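Local coordinates for protein Ac-ASP-7 (Ancylostoma caninum, PDB 3S6S) that is a secreted hookworm protein of the SCP/TAPS family whose function is unknown, though it probably takes part in the parasite's interaction with its host, at residues V109-A114 with D146-E151. Residues are numbered along the deposited sequence; the frame is centred on the assembly and turned at random.
Sequences VVYPKA and DGESFE
Phe150 lays one ring face against Tyr111 and Pro112, fastening the loop that follows strand 133-140 to the type I turn Tyr111-Ala114, which links helix 103-110 to strand 116-123 in this SCP/TAPS fold. Over that face come Tyr111 CA, 4.2 Å from the ring centroid, and Pro112 CD, 4.1 Å from it, both as CH-pi contacts. Toward the rim of the same face, Tyr111 CD2 reaches Phe150 CE1 at 3.3 Å; the two aromatic planes are inclined at 34°, an oblique pairing. Val110 CG1 meets the Phe150 edge near CD2, while Val110 also packs on Leu29 and Ile33 of helix 16-34. The Tyr111 side chain leaves with CG trans to the main-chain nitrogen and carries the ring past Phe150 to the carboxylate of Glu148, whose extended chain brings OE2 to the phenol edge, ring and carboxylate planes 80° apart. Lys142 NZ hydrogen-bonds Tyr111 OH, and Glu148 OE1 accepts a hydrogen bond from the backbone N-H of Lys145, so the two carboxylate oxygens are held by different partners. Lys113 NZ, 4.6 Å from Glu148 OE2, is too far for a salt bridge but may still favour the carboxylate's negative charge. The phenol donates from Tyr111 OH to the syn side of Glu148 OE2 over 2.5 Å, 29° out of the carboxylate plane.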
loop_
_atom_site.group_PDB
_atom_site.type_symbol
_atom_site.label_atom_id
_atom_site.label_comp_id
_atom_site.label_asym_id
_atom_site.label_seq_id
_atom_site.Cartn_x
_atom_site.Cartn_y
_atom_site.Cartn_z
ATOM N N VAL A 109 1.778 1.078 -5.581
ATOM C CA VAL A 109 1.234 1.809 -4.442
ATOM C C VAL A 109 -0.169 2.331 -4.722
ATOM O O VAL A 109 -1.041 2.381 -3.852
ATOM C CB VAL A 109 2.137 3.020 -4.132
ATOM C CG1 VAL A 109 1.477 3.962 -3.111
ATOM C CG2 VAL A 109 3.504 2.533 -3.655
ATOM N N VAL A 110 -0.388 2.657 -5.978
ATOM C CA VAL A 110 -1.472 3.530 -6.381
ATOM C C VAL A 110 -2.562 2.799 -7.205
ATOM O O VAL A 110 -3.603 3.375 -7.515
ATOM C CB VAL A 110 -0.814 4.739 -7.112
ATOM C CG1 VAL A 110 -1.394 5.004 -8.487
ATOM C CG2 VAL A 110 -0.778 5.954 -6.198
ATOM N N TYR A 111 -2.306 1.523 -7.512
ATOM C CA TYR A 111 -3.186 0.647 -8.286
ATOM C C TYR A 111 -4.544 0.486 -7.612
ATOM O O TYR A 111 -4.637 -0.130 -6.554
ATOM C CB TYR A 111 -2.521 -0.732 -8.415
ATOM C CG TYR A 111 -3.263 -1.752 -9.248
ATOM C CD1 TYR A 111 -3.198 -3.101 -8.940
ATOM C CD2 TYR A 111 -4.003 -1.371 -10.365
ATOM C CE1 TYR A 111 -3.867 -4.046 -9.709
ATOM C CE2 TYR A 111 -4.677 -2.300 -11.129
ATOM C CZ TYR A 111 -4.607 -3.633 -10.797
ATOM O OH TYR A 111 -5.266 -4.564 -11.567
ATOM N N PRO A 112 -5.610 1.024 -8.234
ATOM C CA PRO A 112 -6.942 1.087 -7.602
ATOM C C PRO A 112 -7.560 -0.266 -7.253
ATOM O O PRO A 112 -8.489 -0.296 -6.457
ATOM C CB PRO A 112 -7.795 1.808 -8.651
ATOM C CG PRO A 112 -6.808 2.587 -9.470
ATOM C CD PRO A 112 -5.581 1.720 -9.531
ATOM N N LYS A 113 -7.038 -1.364 -7.798
ATOM C CA LYS A 113 -7.648 -2.677 -7.575
ATOM C C LYS A 113 -6.901 -3.555 -6.573
ATOM O O LYS A 113 -7.323 -4.678 -6.283
ATOM C CB LYS A 113 -7.858 -3.411 -8.899
ATOM C CG LYS A 113 -8.801 -2.665 -9.824
ATOM C CD LYS A 113 -9.017 -3.353 -11.173
ATOM C CE LYS A 113 -10.040 -2.553 -11.999
ATOM N NZ LYS A 113 -10.209 -3.105 -13.363
ATOM N N ALA A 114 -5.786 -3.054 -6.052
ATOM C CA ALA A 114 -5.194 -3.666 -4.867
ATOM C C ALA A 114 -6.112 -3.340 -3.686
ATOM O O ALA A 114 -6.695 -2.266 -3.644
ATOM C CB ALA A 114 -3.768 -3.139 -4.632
ATOM N N ASP A 146 1.576 -4.255 -16.917
ATOM C CA ASP A 146 2.085 -3.145 -17.695
ATOM C C ASP A 146 1.045 -2.700 -18.704
ATOM O O ASP A 146 0.375 -3.525 -19.332
ATOM C CB ASP A 146 3.412 -3.519 -18.338
ATOM C CG ASP A 146 4.507 -3.707 -17.300
ATOM O OD1 ASP A 146 4.596 -4.819 -16.729
ATOM O OD2 ASP A 146 5.244 -2.732 -17.022
ATOM N N GLY A 147 0.887 -1.389 -18.814
ATOM C CA GLY A 147 -0.112 -0.814 -19.679
ATOM C C GLY A 147 -1.536 -0.861 -19.149
ATOM O O GLY A 147 -2.396 -0.180 -19.684
ATOM N N GLU A 148 -1.796 -1.661 -18.118
ATOM C CA GLU A 148 -3.131 -1.706 -17.524
ATOM C C GLU A 148 -3.604 -0.299 -17.162
ATOM O O GLU A 148 -2.873 0.469 -16.543
ATOM C CB GLU A 148 -3.175 -2.618 -16.293
ATOM C CG GLU A 148 -4.547 -2.668 -15.636
ATOM C CD GLU A 148 -4.661 -3.699 -14.531
ATOM O OE1 GLU A 148 -3.689 -4.445 -14.289
ATOM O OE2 GLU A 148 -5.738 -3.777 -13.903
ATOM N N SER A 149 -4.823 0.041 -17.569
ATOM C CA SER A 149 -5.388 1.352 -17.246
ATOM C C SER A 149 -5.876 1.394 -15.789
ATOM O O SER A 149 -6.441 0.421 -15.287
ATOM C CB SER A 149 -6.541 1.704 -18.195
ATOM O OG SER A 149 -7.025 3.019 -17.922
ATOM N N PHE A 150 -5.645 2.522 -15.122
ATOM C CA PHE A 150 -6.017 2.679 -13.717
ATOM C C PHE A 150 -7.249 3.567 -13.542
ATOM O O PHE A 150 -7.827 3.612 -12.460
ATOM C CB PHE A 150 -4.860 3.274 -12.895
ATOM C CG PHE A 150 -3.733 2.318 -12.630
ATOM C CD1 PHE A 150 -3.727 1.043 -13.183
ATOM C CD2 PHE A 150 -2.672 2.695 -11.815
ATOM C CE1 PHE A 150 -2.685 0.167 -12.929
ATOM C CE2 PHE A 150 -1.619 1.815 -11.556
ATOM C CZ PHE A 150 -1.630 0.549 -12.110
ATOM N N GLU A 151 -7.633 4.289 -14.596
ATOM C CA GLU A 151 -8.752 5.232 -14.515
ATOM C C GLU A 151 -10.060 4.480 -14.569
ATOM O O GLU A 151 -10.093 3.332 -15.014
ATOM C CB GLU A 151 -8.702 6.236 -15.665
ATOM C CG GLU A 151 -7.350 6.875 -15.866
ATOM C CD GLU A 151 -7.380 7.973 -16.910
ATOM O OE1 GLU A 151 -8.017 7.770 -17.965
ATOM O OE2 GLU A 151 -6.776 9.044 -16.669
#